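Local coordinates for glycoprotein (Chandipura virus, PDB 5MDM) that probably attaches the virus to host receptors and, on endosomal acidification, changes shape as a class III fusion glycoprotein to merge viral and endosomal membranes, at residues 60-65 and 82-87; 105-110 and 122-127; 6-11 and 332-337; 313-318 and 328-333. One frame throughout, in Å; residues are numbered along the deposited sequence.

In the fold
The four contacts sit in two pairs at opposite sides of the chain's centre, contact 1 lying about 71 Å from contact 3, centre to centre. Contacts 1 and 2 belong to the fusion domain and are joined through strand 56-69, paired with 77-85 in contact 1 and with 120-131, the strand of contact 2. Contact 1 is a partly buried antiparallel pairing of backbones, whereas contact 2 is a surface packing of a loop on a strand, built largely from apolar carbons. Contacts 3 and 4 share strand 325-338, with Arg332 and Tyr333 common to both; each is partly buried and rests on backbone bonds, supplemented by a weak ion pair in contact 3 and a tyrosine hydroxyl in contact 4.

Contact 1: 60-65 and 82-87; sequences HAAKWV and IHNIKP
Two backbone hydrogen bonds exchanged by Lys63 and His83 hold residues 60-65 against 82-87. His83 N to Lys63 O, at 2.8 Å, is nearly straight (171°), while Lys63 N reaches His83 O with more bend. A looser link runs from Ile85 N to Ala61 O. On either side of Lys63 and His83, Ala62 faces Asn84 and Trp64 faces Ile82 as non-hydrogen-bonded pairs, where Ala62 CA and Ile82 CA make CA-H...O contacts with His83 O and Lys63 O. The pairing is the beta hairpin of strands 56-69 and 77-85 in the fusion domain, a region assigned by similarity to the fusion peptide; strand 120-131 lies along the other edge of 56-69.

Apolar contacts occur on both faces. On the one carrying Trp64, Ile82 lies alongside the indole and sets CD1 over its ring face, 3.6 Å from the centroid of the five-membered ring, a CH-pi contact. The extended end of Ile82 (chi2 -171°) carries CD1 that far, and its other branch, CG2, packs on Ala62 CB at 3.7 Å. On the opposite face Ala61 CB meets Pro87 CB at 3.6 Å, and the Lys63 and Ile85 side chains cross at about a right angle, Lys63 CE touching Ile85 CG2 at 3.8 Å.

Among polar side chains, Asn84 OD1 comes to the edge of the His60 ring, 3.1 Å from CE1, with the amide and ring planes 86° apart. His60 is a pH sensor of the pre-fusion state by similarity; the ring's ND1 makes a weak hydrogen bond to Ser164 OG.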
loop_
_atom_site.group_PDB
_atom_site.type_symbol
_atom_site.label_atom_id
_atom_site.label_comp_id
_atom_site.label_asym_id
_atom_site.label_seq_id
_atom_site.Cartn_x
_atom_site.Cartn_y
_atom_site.Cartn_z
ATOM N N HIS A 60 -10.992 10.848 -36.181
ATOM C CA HIS A 60 -10.258 11.258 -37.373
ATOM C C HIS A 60 -11.166 11.247 -38.596
ATOM O O HIS A 60 -11.957 10.331 -38.776
ATOM C CB HIS A 60 -9.069 10.328 -37.618
ATOM C CG HIS A 60 -8.472 10.464 -38.984
ATOM N ND1 HIS A 60 -7.498 11.393 -39.283
ATOM C CD2 HIS A 60 -8.721 9.797 -40.136
ATOM C CE1 HIS A 60 -7.168 11.286 -40.558
ATOM N NE2 HIS A 60 -7.897 10.326 -41.099
ATOM N N ALA A 61 -11.046 12.264 -39.440
ATOM C CA ALA A 61 -11.843 12.326 -40.657
ATOM C C ALA A 61 -10.961 12.555 -41.873
ATOM O O ALA A 61 -10.106 13.444 -41.873
ATOM C CB ALA A 61 -12.891 13.418 -40.554
ATOM N N ALA A 62 -11.169 11.750 -42.908
ATOM C CA ALA A 62 -10.420 11.907 -44.150
ATOM C C ALA A 62 -11.206 11.368 -45.332
ATOM O O ALA A 62 -11.701 10.244 -45.295
ATOM C CB ALA A 62 -9.070 11.210 -44.053
ATOM N N LYS A 63 -11.322 12.176 -46.380
ATOM C CA LYS A 63 -11.951 11.731 -47.617
ATOM C C LYS A 63 -10.987 10.871 -48.430
ATOM O O LYS A 63 -9.876 11.289 -48.733
ATOM C CB LYS A 63 -12.444 12.928 -48.439
ATOM C CG LYS A 63 -13.699 13.576 -47.864
ATOM C CD LYS A 63 -14.176 14.767 -48.682
ATOM C CE LYS A 63 -13.220 15.942 -48.572
ATOM N NZ LYS A 63 -13.755 17.152 -49.257
ATOM N N TRP A 64 -11.405 9.655 -48.755
ATOM C CA TRP A 64 -10.633 8.799 -49.642
ATOM C C TRP A 64 -11.151 8.997 -51.062
ATOM O O TRP A 64 -12.303 8.683 -51.362
ATOM C CB TRP A 64 -10.736 7.331 -49.225
ATOM C CG TRP A 64 -10.097 7.019 -47.895
ATOM C CD1 TRP A 64 -10.046 7.827 -46.796
ATOM C CD2 TRP A 64 -9.410 5.814 -47.536
ATOM N NE1 TRP A 64 -9.378 7.197 -45.776
ATOM C CE2 TRP A 64 -8.977 5.960 -46.205
ATOM C CE3 TRP A 64 -9.121 4.625 -48.212
ATOM C CZ2 TRP A 64 -8.271 4.963 -45.536
ATOM C CZ3 TRP A 64 -8.421 3.636 -47.547
ATOM C CH2 TRP A 64 -8.006 3.812 -46.223
ATOM N N VAL A 65 -10.294 9.532 -51.925
ATOM C CA VAL A 65 -10.701 9.951 -53.259
ATOM C C VAL A 65 -10.115 9.083 -54.369
ATOM O O VAL A 65 -8.895 8.986 -54.524
ATOM C CB VAL A 65 -10.310 11.420 -53.517
ATOM C CG1 VAL A 65 -10.657 11.819 -54.940
ATOM C CG2 VAL A 65 -10.998 12.333 -52.516
ATOM N N ILE A 82 -5.842 10.643 -50.403
ATOM C CA ILE A 82 -6.566 10.783 -49.142
ATOM C C ILE A 82 -6.409 12.201 -48.602
ATOM O O ILE A 82 -5.294 12.686 -48.432
ATOM C CB ILE A 82 -6.081 9.784 -48.075
ATOM C CG1 ILE A 82 -6.323 8.342 -48.532
ATOM C CG2 ILE A 82 -6.787 10.040 -46.756
ATOM C CD1 ILE A 82 -6.066 7.302 -47.458
ATOM N N HIS A 83 -7.532 12.862 -48.341
ATOM C CA HIS A 83 -7.524 14.241 -47.872
ATOM C C HIS A 83 -8.050 14.344 -46.446
ATOM O O HIS A 83 -9.246 14.183 -46.206
ATOM C CB HIS A 83 -8.370 15.123 -48.794
ATOM C CG HIS A 83 -7.960 15.064 -50.232
ATOM N ND1 HIS A 83 -6.689 14.706 -50.630
ATOM C CD2 HIS A 83 -8.654 15.313 -51.368
ATOM C CE1 HIS A 83 -6.618 14.738 -51.949
ATOM N NE2 HIS A 83 -7.796 15.103 -52.421
ATOM N N ASN A 84 -7.154 14.615 -45.503
ATOM C CA ASN A 84 -7.554 14.826 -44.120
ATOM C C ASN A 84 -8.438 16.057 -43.987
ATOM O O ASN A 84 -8.083 17.134 -44.460
ATOM C CB ASN A 84 -6.326 14.971 -43.221
ATOM C CG ASN A 84 -5.569 13.670 -43.049
ATOM O OD1 ASN A 84 -6.133 12.585 -43.192
ATOM N ND2 ASN A 84 -4.283 13.772 -42.735
ATOM N N ILE A 85 -9.598 15.892 -43.357
ATOM C CA ILE A 85 -10.486 17.020 -43.087
ATOM C C ILE A 85 -10.956 16.995 -41.638
ATOM O O ILE A 85 -10.896 15.960 -40.977
ATOM C CB ILE A 85 -11.722 17.028 -44.014
ATOM C CG1 ILE A 85 -12.597 15.801 -43.755
ATOM C CG2 ILE A 85 -11.301 17.103 -45.473
ATOM C CD1 ILE A 85 -13.902 15.819 -44.514
ATOM N N LYS A 86 -11.419 18.138 -41.144
ATOM C CA LYS A 86 -11.939 18.204 -39.784
ATOM C C LYS A 86 -13.376 17.706 -39.750
ATOM O O LYS A 86 -14.225 18.199 -40.490
ATOM C CB LYS A 86 -11.858 19.625 -39.228
ATOM C CG LYS A 86 -12.330 19.735 -37.787
ATOM C CD LYS A 86 -12.128 21.132 -37.234
ATOM C CE LYS A 86 -12.638 21.223 -35.814
ATOM N NZ LYS A 86 -12.424 22.579 -35.242
ATOM N N PRO A 87 -13.649 16.718 -38.889
ATOM C CA PRO A 87 -14.984 16.123 -38.795
ATOM C C PRO A 87 -15.976 17.069 -38.142
ATOM O O PRO A 87 -15.589 17.896 -37.317
ATOM C CB PRO A 87 -14.759 14.911 -37.892
ATOM C CG PRO A 87 -13.585 15.284 -37.057
ATOM C CD PRO A 87 -12.700 16.108 -37.941
#

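Contact 2: 105-110 and 122-127; sequences VSLGFP and SEFLVI
Phe124 of strand 120-131 packs against the loop 105-110, which follows helix 89-101 in the fusion domain and lies over one face of the antiparallel sheet. The two segments run in nearly opposite directions, yet they meet through side chains and a loop carbonyl rather than through paired backbones.

Phe124 CB starts the contact against Pro110, at 3.7 Å from its CG. Phe124 CG remains near that same proline carbon. Farther out, CD2 meets Gly108 O at 3.5 Å; this carbonyl oxygen lies at the ring edge, close to its plane. CE2 then touches Leu107 CD2 at 3.6 Å, and CZ is close to the same methyl. With its CG anti to the backbone N (chi1 -168°), Leu107 swings this branch obliquely across the end of the phenyl ring.

Gly108 turns the loop here with a positive phi of 79°, a conformation that favours glycine. Beyond Phe124, the loop is tied to strand 56-69 by a hydrogen bond from Thr66 OG1 to Pro110 O. Pro110 also covers the backbone of the strand, with its CG 3.4 Å from Phe124 N. Its CB lies beside the Ser122 hydroxyl, 3.6 Å from OG, which is hydrogen-bonded to Pro111 O.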
loop_
_atom_site.group_PDB
_atom_site.type_symbol
_atom_site.label_atom_id
_atom_site.label_comp_id
_atom_site.label_asym_id
_atom_site.label_seq_id
_atom_site.Cartn_x
_atom_site.Cartn_y
_atom_site.Cartn_z
ATOM N N VAL A 105 -16.617 0.425 -40.176
ATOM C CA VAL A 105 -15.693 -0.346 -41.009
ATOM C C VAL A 105 -14.953 0.535 -42.019
ATOM O O VAL A 105 -15.567 1.345 -42.712
ATOM C CB VAL A 105 -16.424 -1.484 -41.766
ATOM C CG1 VAL A 105 -15.471 -2.201 -42.714
ATOM C CG2 VAL A 105 -17.046 -2.471 -40.786
ATOM N N SER A 106 -13.633 0.375 -42.091
ATOM C CA SER A 106 -12.820 1.081 -43.078
ATOM C C SER A 106 -13.022 0.471 -44.465
ATOM O O SER A 106 -12.318 -0.464 -44.852
ATOM C CB SER A 106 -11.340 1.035 -42.687
ATOM O OG SER A 106 -10.543 1.774 -43.600
ATOM N N LEU A 107 -13.980 1.013 -45.211
ATOM C CA LEU A 107 -14.385 0.440 -46.494
ATOM C C LEU A 107 -13.348 0.655 -47.597
ATOM O O LEU A 107 -13.433 0.053 -48.667
ATOM C CB LEU A 107 -15.754 0.994 -46.917
ATOM C CG LEU A 107 -16.498 0.326 -48.081
ATOM C CD1 LEU A 107 -16.503 -1.191 -47.937
ATOM C CD2 LEU A 107 -17.920 0.858 -48.179
ATOM N N GLY A 108 -12.364 1.509 -47.334
ATOM C CA GLY A 108 -11.313 1.766 -48.300
ATOM C C GLY A 108 -11.734 2.716 -49.407
ATOM O O GLY A 108 -12.704 3.461 -49.263
ATOM N N PHE A 109 -11.001 2.684 -50.519
ATOM C CA PHE A 109 -11.255 3.589 -51.638
ATOM C C PHE A 109 -12.597 3.334 -52.326
ATOM O O PHE A 109 -13.112 2.217 -52.301
ATOM C CB PHE A 109 -10.120 3.507 -52.664
ATOM C CG PHE A 109 -8.879 4.248 -52.260
ATOM C CD1 PHE A 109 -7.720 3.562 -51.936
ATOM C CD2 PHE A 109 -8.870 5.631 -52.205
ATOM C CE1 PHE A 109 -6.576 4.242 -51.566
ATOM C CE2 PHE A 109 -7.728 6.315 -51.833
ATOM C CZ PHE A 109 -6.580 5.620 -51.511
ATOM N N PRO A 110 -13.169 4.385 -52.931
ATOM C CA PRO A 110 -14.396 4.303 -53.732
ATOM C C PRO A 110 -14.149 3.661 -55.096
ATOM O O PRO A 110 -13.044 3.765 -55.632
ATOM C CB PRO A 110 -14.788 5.773 -53.925
ATOM C CG PRO A 110 -14.070 6.513 -52.856
ATOM C CD PRO A 110 -12.786 5.780 -52.666
ATOM N N SER A 122 -14.626 10.308 -57.396
ATOM C CA SER A 122 -15.603 9.890 -56.400
ATOM C C SER A 122 -14.905 9.761 -55.051
ATOM O O SER A 122 -13.727 9.413 -54.988
ATOM C CB SER A 122 -16.253 8.562 -56.802
ATOM O OG SER A 122 -15.280 7.559 -57.049
ATOM N N GLU A 123 -15.622 10.046 -53.971
ATOM C CA GLU A 123 -14.993 10.071 -52.654
ATOM C C GLU A 123 -15.819 9.413 -51.548
ATOM O O GLU A 123 -17.052 9.438 -51.569
ATOM C CB GLU A 123 -14.633 11.508 -52.265
ATOM C CG GLU A 123 -15.797 12.472 -52.349
ATOM C CD GLU A 123 -15.407 13.902 -52.036
ATOM O OE1 GLU A 123 -14.193 14.183 -51.950
ATOM O OE2 GLU A 123 -16.315 14.747 -51.879
ATOM N N PHE A 124 -15.104 8.833 -50.584
ATOM C CA PHE A 124 -15.687 8.178 -49.415
ATOM C C PHE A 124 -15.193 8.872 -48.153
ATOM O O PHE A 124 -14.002 8.825 -47.861
ATOM C CB PHE A 124 -15.218 6.720 -49.352
ATOM C CG PHE A 124 -16.280 5.714 -49.689
ATOM C CD1 PHE A 124 -17.623 6.052 -49.651
ATOM C CD2 PHE A 124 -15.930 4.418 -50.034
ATOM C CE1 PHE A 124 -18.596 5.115 -49.958
ATOM C CE2 PHE A 124 -16.896 3.480 -50.343
ATOM C CZ PHE A 124 -18.231 3.829 -50.305
ATOM N N LEU A 125 -16.087 9.500 -47.394
ATOM C CA LEU A 125 -15.671 10.133 -46.141
ATOM C C LEU A 125 -15.438 9.097 -45.041
ATOM O O LEU A 125 -16.380 8.539 -44.476
ATOM C CB LEU A 125 -16.666 11.202 -45.686
ATOM C CG LEU A 125 -16.250 11.975 -44.430
ATOM C CD1 LEU A 125 -14.765 12.313 -44.465
ATOM C CD2 LEU A 125 -17.075 13.246 -44.281
ATOM N N VAL A 126 -14.167 8.859 -44.743
ATOM C CA VAL A 126 -13.761 7.818 -43.810
ATOM C C VAL A 126 -13.445 8.377 -42.427
ATOM O O VAL A 126 -12.615 9.281 -42.285
ATOM C CB VAL A 126 -12.523 7.064 -44.340
ATOM C CG1 VAL A 126 -11.931 6.172 -43.257
ATOM C CG2 VAL A 126 -12.884 6.253 -45.581
ATOM N N ILE A 127 -14.114 7.835 -41.411
ATOM C CA ILE A 127 -13.846 8.213 -40.028
ATOM C C ILE A 127 -13.127 7.092 -39.283
ATOM O O ILE A 127 -13.528 5.932 -39.359
ATOM C CB ILE A 127 -15.132 8.560 -39.260
ATOM C CG1 ILE A 127 -16.009 9.518 -40.066
ATOM C CG2 ILE A 127 -14.783 9.175 -37.917
ATOM C CD1 ILE A 127 -15.497 10.938 -40.085
#

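Contact 3: 6-11 and 332-337; sequences FPENTK and RYVRMW
Glu8 has its CG between the backbone N and the carbonyl carbon (chi1 50°) and is extended beyond it, so that the carboxylate runs out toward Arg332, whose own chain is bent at chi3 (58°). The result is a long, weak salt bridge that relies on charge alone. OE2 of Glu8 lies over one face of the guanidinium, 3.5 Å from Arg332 NH2, with the two planes 77° apart and no N-H directed at the oxygen. Glu8 OE2 is equally close to Arg332 CB, and Glu8 OE1 comes near Val334 CG1.

Backbone bonds join strand 2-7 to strand 325-338 as antiparallel neighbours. Phe6 and Val334 form a hydrogen-bonded pair, Phe6 N to Val334 O and Val334 N to Phe6 O each 2.9 Å. Just past the end of the strand, Glu8 N adds a longer bond of 3.2 Å to Arg332 O, so the chain follows its partner for one more residue.

Apolar groups fill in beside these bonds. Pro7 CD lies alongside the Tyr333 ring, 3.9 Å from its CE1, while Met336 makes a Met-aromatic contact with Phe6, its SD oblique to the ring and 3.9 Å from Phe6 CB. The Met336 CE methyl rests against a backbone carbonyl, 3.6 Å from Pro7 O.

A weak, undirected ion pair would add little to the register, which the Phe6-Val334 and Glu8 N-Arg332 O bonds define.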
loop_
_atom_site.group_PDB
_atom_site.type_symbol
_atom_site.label_atom_id
_atom_site.label_comp_id
_atom_site.label_asym_id
_atom_site.label_seq_id
_atom_site.Cartn_x
_atom_site.Cartn_y
_atom_site.Cartn_z
ATOM N N PHE A 6 -4.305 16.079 23.724
ATOM C CA PHE A 6 -3.658 16.260 25.012
ATOM C C PHE A 6 -4.379 17.342 25.809
ATOM O O PHE A 6 -4.922 18.274 25.224
ATOM C CB PHE A 6 -2.201 16.655 24.774
ATOM C CG PHE A 6 -1.321 16.483 25.970
ATOM C CD1 PHE A 6 -0.968 17.568 26.751
ATOM C CD2 PHE A 6 -0.846 15.230 26.315
ATOM C CE1 PHE A 6 -0.158 17.407 27.854
ATOM C CE2 PHE A 6 -0.038 15.060 27.413
ATOM C CZ PHE A 6 0.308 16.149 28.188
ATOM N N PRO A 7 -4.405 17.220 27.145
ATOM C CA PRO A 7 -5.016 18.289 27.945
ATOM C C PRO A 7 -4.365 19.644 27.659
ATOM O O PRO A 7 -3.140 19.735 27.576
ATOM C CB PRO A 7 -4.753 17.845 29.394
ATOM C CG PRO A 7 -3.687 16.799 29.302
ATOM C CD PRO A 7 -3.917 16.119 27.988
ATOM N N GLU A 8 -5.185 20.677 27.487
ATOM C CA GLU A 8 -4.689 21.990 27.083
ATOM C C GLU A 8 -3.775 22.635 28.125
ATOM O O GLU A 8 -2.688 23.104 27.797
ATOM C CB GLU A 8 -5.849 22.923 26.725
ATOM C CG GLU A 8 -6.952 22.983 27.760
ATOM C CD GLU A 8 -8.133 23.813 27.302
ATOM O OE1 GLU A 8 -8.129 24.282 26.141
ATOM O OE2 GLU A 8 -9.067 23.998 28.111
ATOM N N ASN A 9 -4.212 22.641 29.380
ATOM C CA ASN A 9 -3.426 23.238 30.454
ATOM C C ASN A 9 -2.244 22.359 30.858
ATOM O O ASN A 9 -2.303 21.135 30.754
ATOM C CB ASN A 9 -4.306 23.543 31.670
ATOM C CG ASN A 9 -5.616 24.210 31.286
ATOM O OD1 ASN A 9 -6.650 23.548 31.173
ATOM N ND2 ASN A 9 -5.577 25.522 31.074
ATOM N N THR A 10 -1.174 22.999 31.316
ATOM C CA THR A 10 0.040 22.297 31.708
ATOM C C THR A 10 -0.097 21.753 33.123
ATOM O O THR A 10 0.724 20.957 33.577
ATOM C CB THR A 10 1.260 23.231 31.644
ATOM O OG1 THR A 10 1.156 24.233 32.664
ATOM C CG2 THR A 10 1.334 23.910 30.291
ATOM N N LYS A 11 -1.139 22.204 33.816
ATOM C CA LYS A 11 -1.454 21.732 35.158
ATOM C C LYS A 11 -2.953 21.482 35.260
ATOM O O LYS A 11 -3.756 22.226 34.692
ATOM C CB LYS A 11 -1.027 22.755 36.218
ATOM C CG LYS A 11 0.473 23.019 36.286
ATOM C CD LYS A 11 0.802 24.068 37.336
ATOM C CE LYS A 11 0.399 23.607 38.733
ATOM N NZ LYS A 11 0.790 24.578 39.803
ATOM N N ARG A 332 -9.932 19.753 29.017
ATOM C CA ARG A 332 -10.368 19.769 27.633
ATOM C C ARG A 332 -9.193 19.372 26.761
ATOM O O ARG A 332 -8.205 20.095 26.668
ATOM C CB ARG A 332 -10.919 21.143 27.228
ATOM C CG ARG A 332 -11.276 21.269 25.745
ATOM C CD ARG A 332 -12.419 22.260 25.495
ATOM N NE ARG A 332 -12.127 23.601 25.992
ATOM C CZ ARG A 332 -12.617 24.104 27.124
ATOM N NH1 ARG A 332 -13.430 23.378 27.882
ATOM N NH2 ARG A 332 -12.296 25.336 27.501
ATOM N N TYR A 333 -9.290 18.200 26.150
ATOM C CA TYR A 333 -8.261 17.752 25.233
ATOM C C TYR A 333 -8.273 18.632 23.991
ATOM O O TYR A 333 -9.332 19.036 23.508
ATOM C CB TYR A 333 -8.492 16.297 24.835
ATOM C CG TYR A 333 -8.210 15.290 25.923
ATOM C CD1 TYR A 333 -7.007 14.604 25.962
ATOM C CD2 TYR A 333 -9.152 15.013 26.903
ATOM C CE1 TYR A 333 -6.747 13.672 26.949
ATOM C CE2 TYR A 333 -8.900 14.082 27.894
ATOM C CZ TYR A 333 -7.695 13.416 27.910
ATOM O OH TYR A 333 -7.438 12.491 28.894
ATOM N N VAL A 334 -7.087 18.942 23.489
ATOM C CA VAL A 334 -6.950 19.680 22.247
ATOM C C VAL A 334 -5.893 19.004 21.389
ATOM O O VAL A 334 -5.075 18.228 21.892
ATOM C CB VAL A 334 -6.543 21.130 22.494
ATOM C CG1 VAL A 334 -7.588 21.837 23.342
ATOM C CG2 VAL A 334 -5.186 21.177 23.163
ATOM N N ARG A 335 -5.921 19.290 20.093
ATOM C CA ARG A 335 -4.966 18.693 19.176
ATOM C C ARG A 335 -3.648 19.449 19.224
ATOM O O ARG A 335 -3.612 20.676 19.114
ATOM C CB ARG A 335 -5.525 18.678 17.753
ATOM C CG ARG A 335 -4.547 18.221 16.689
ATOM C CD ARG A 335 -5.263 18.000 15.367
ATOM N NE ARG A 335 -6.269 16.944 15.474
ATOM C CZ ARG A 335 -7.498 17.026 14.973
ATOM N NH1 ARG A 335 -7.880 18.117 14.328
ATOM N NH2 ARG A 335 -8.343 16.015 15.118
ATOM N N MET A 336 -2.564 18.708 19.412
ATOM C CA MET A 336 -1.230 19.286 19.408
ATOM C C MET A 336 -0.334 18.490 18.477
ATOM O O MET A 336 -0.558 17.301 18.255
ATOM C CB MET A 336 -0.628 19.260 20.810
ATOM C CG MET A 336 -1.427 20.003 21.842
ATOM S SD MET A 336 -0.632 19.912 23.448
ATOM C CE MET A 336 -1.736 20.922 24.435
ATOM N N TRP A 337 0.684 19.145 17.936
ATOM C CA TRP A 337 1.702 18.440 17.170
ATOM C C TRP A 337 3.007 18.362 17.952
ATOM O O TRP A 337 3.508 19.372 18.444
ATOM C CB TRP A 337 1.912 19.098 15.809
ATOM C CG TRP A 337 0.759 18.873 14.895
ATOM C CD1 TRP A 337 0.646 17.911 13.933
ATOM C CD2 TRP A 337 -0.466 19.611 14.871
ATOM N NE1 TRP A 337 -0.570 18.012 13.302
ATOM C CE2 TRP A 337 -1.273 19.047 13.862
ATOM C CE3 TRP A 337 -0.960 20.692 15.605
ATOM C CZ2 TRP A 337 -2.543 19.532 13.569
ATOM C CZ3 TRP A 337 -2.221 21.170 15.312
ATOM C CH2 TRP A 337 -2.997 20.593 14.303
#

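Contact 4: 313-318 and 328-333; sequences PGKGLA and FAHTRY
Six backbone hydrogen bonds pair residues 313-318 with 328-333. They come in three reciprocal pairs, Gly314 with Tyr333, Gly316 with Thr331 and Ala318 with Ala329; Ala318 N to Ala329 O measures 2.9 Å. A seventh bond uses a side chain: Tyr333 OH gives a hydrogen bond to Leu317 O, which lies at the edge of the tyrosine ring and near its plane. The same hydroxyl is also hydrogen-bonded to Asn375 ND2.

This is the beta hairpin of strands 316-322 and 325-338, inside the central domain. The chain turns a corner at Lys315, and Gly316 C lies at the edge of the Tyr333 ring, near its plane.

On the opposite face from that tyrosine, Leu317 and His330 lie side by side. Leu317 CD2 sits over the imidazole, 3.6 Å from its centroid and 9° off the normal, a CH-pi contact. With CG anti to its N and a bend at chi2 (70°), the Lys315 chain runs along strand 325-338: CD is 3.4 Å from Thr331 O, and CE comes to the edge of the His330 ring, 4.0 Å from its CD2.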
loop_
_atom_site.group_PDB
_atom_site.type_symbol
_atom_site.label_atom_id
_atom_site.label_comp_id
_atom_site.label_asym_id
_atom_site.label_seq_id
_atom_site.Cartn_x
_atom_site.Cartn_y
_atom_site.Cartn_z
ATOM N N PRO A 313 -9.901 15.647 20.265
ATOM C CA PRO A 313 -10.186 16.839 21.069
ATOM C C PRO A 313 -11.580 16.773 21.684
ATOM O O PRO A 313 -12.462 16.083 21.160
ATOM C CB PRO A 313 -10.116 17.973 20.046
ATOM C CG PRO A 313 -9.258 17.454 18.964
ATOM C CD PRO A 313 -9.557 15.991 18.877
ATOM N N GLY A 314 -11.769 17.475 22.795
ATOM C CA GLY A 314 -13.053 17.493 23.468
ATOM C C GLY A 314 -12.929 17.544 24.977
ATOM O O GLY A 314 -11.876 17.241 25.543
ATOM N N LYS A 315 -14.015 17.943 25.630
ATOM C CA LYS A 315 -14.076 17.939 27.082
ATOM C C LYS A 315 -13.999 16.493 27.553
ATOM O O LYS A 315 -14.802 15.658 27.144
ATOM C CB LYS A 315 -15.376 18.597 27.553
ATOM C CG LYS A 315 -15.563 18.650 29.063
ATOM C CD LYS A 315 -14.600 19.623 29.725
ATOM C CE LYS A 315 -14.747 19.600 31.244
ATOM N NZ LYS A 315 -13.806 20.548 31.903
ATOM N N GLY A 316 -13.015 16.190 28.391
ATOM C CA GLY A 316 -12.868 14.851 28.928
ATOM C C GLY A 316 -12.139 14.776 30.257
ATOM O O GLY A 316 -12.036 15.760 30.992
ATOM N N LEU A 317 -11.634 13.588 30.566
ATOM C CA LEU A 317 -10.885 13.363 31.790
ATOM C C LEU A 317 -9.499 12.827 31.472
ATOM O O LEU A 317 -9.302 12.130 30.480
ATOM C CB LEU A 317 -11.618 12.364 32.683
ATOM C CG LEU A 317 -13.054 12.707 33.077
ATOM C CD1 LEU A 317 -13.619 11.628 33.983
ATOM C CD2 LEU A 317 -13.108 14.057 33.759
ATOM N N ALA A 318 -8.533 13.159 32.317
ATOM C CA ALA A 318 -7.209 12.575 32.214
ATOM C C ALA A 318 -6.965 11.750 33.469
ATOM O O ALA A 318 -7.621 11.958 34.491
ATOM C CB ALA A 318 -6.159 13.655 32.063
ATOM N N PHE A 328 -7.918 11.170 38.739
ATOM C CA PHE A 328 -8.460 11.712 37.507
ATOM C C PHE A 328 -8.441 13.234 37.568
ATOM O O PHE A 328 -8.209 13.820 38.625
ATOM C CB PHE A 328 -9.888 11.220 37.296
ATOM C CG PHE A 328 -10.906 11.958 38.113
ATOM C CD1 PHE A 328 -11.765 12.867 37.516
ATOM C CD2 PHE A 328 -10.996 11.754 39.479
ATOM C CE1 PHE A 328 -12.699 13.553 38.264
ATOM C CE2 PHE A 328 -11.925 12.436 40.231
ATOM C CZ PHE A 328 -12.779 13.338 39.623
ATOM N N ALA A 329 -8.684 13.873 36.431
ATOM C CA ALA A 329 -8.831 15.322 36.398
ATOM C C ALA A 329 -9.673 15.744 35.203
ATOM O O ALA A 329 -9.486 15.238 34.097
ATOM C CB ALA A 329 -7.474 15.994 36.353
ATOM N N HIS A 330 -10.612 16.658 35.429
ATOM C CA HIS A 330 -11.359 17.254 34.329
ATOM C C HIS A 330 -10.403 18.063 33.467
ATOM O O HIS A 330 -9.467 18.676 33.977
ATOM C CB HIS A 330 -12.488 18.148 34.846
ATOM C CG HIS A 330 -13.748 17.408 35.167
ATOM N ND1 HIS A 330 -13.959 16.785 36.378
ATOM C CD2 HIS A 330 -14.862 17.188 34.430
ATOM C CE1 HIS A 330 -15.150 16.213 36.374
ATOM N NE2 HIS A 330 -15.719 16.443 35.204
ATOM N N THR A 331 -10.631 18.051 32.161
ATOM C CA THR A 331 -9.805 18.830 31.249
ATOM C C THR A 331 -10.472 18.914 29.890
ATOM O O THR A 331 -11.468 18.244 29.640
ATOM C CB THR A 331 -8.410 18.206 31.068
ATOM O OG1 THR A 331 -7.577 19.107 30.331
ATOM C CG2 THR A 331 -8.506 16.886 30.323
ATOM N N ARG A 332 -9.932 19.753 29.017
ATOM C CA ARG A 332 -10.368 19.769 27.633
ATOM C C ARG A 332 -9.193 19.372 26.761
ATOM O O ARG A 332 -8.205 20.095 26.668
ATOM C CB ARG A 332 -10.919 21.143 27.228
ATOM C CG ARG A 332 -11.276 21.269 25.745
ATOM C CD ARG A 332 -12.419 22.260 25.495
ATOM N NE ARG A 332 -12.127 23.601 25.992
ATOM C CZ ARG A 332 -12.617 24.104 27.124
ATOM N NH1 ARG A 332 -13.430 23.378 27.882
ATOM N NH2 ARG A 332 -12.296 25.336 27.501
ATOM N N TYR A 333 -9.290 18.200 26.150
ATOM C CA TYR A 333 -8.261 17.752 25.233
ATOM C C TYR A 333 -8.273 18.632 23.991
ATOM O O TYR A 333 -9.332 19.036 23.508
ATOM C CB TYR A 333 -8.492 16.297 24.835
ATOM C CG TYR A 333 -8.210 15.290 25.923
ATOM C CD1 TYR A 333 -7.007 14.604 25.962
ATOM C CD2 TYR A 333 -9.152 15.013 26.903
ATOM C CE1 TYR A 333 -6.747 13.672 26.949
ATOM C CE2 TYR A 333 -8.900 14.082 27.894
ATOM C CZ TYR A 333 -7.695 13.416 27.910
ATOM O OH TYR A 333 -7.438 12.491 28.894
#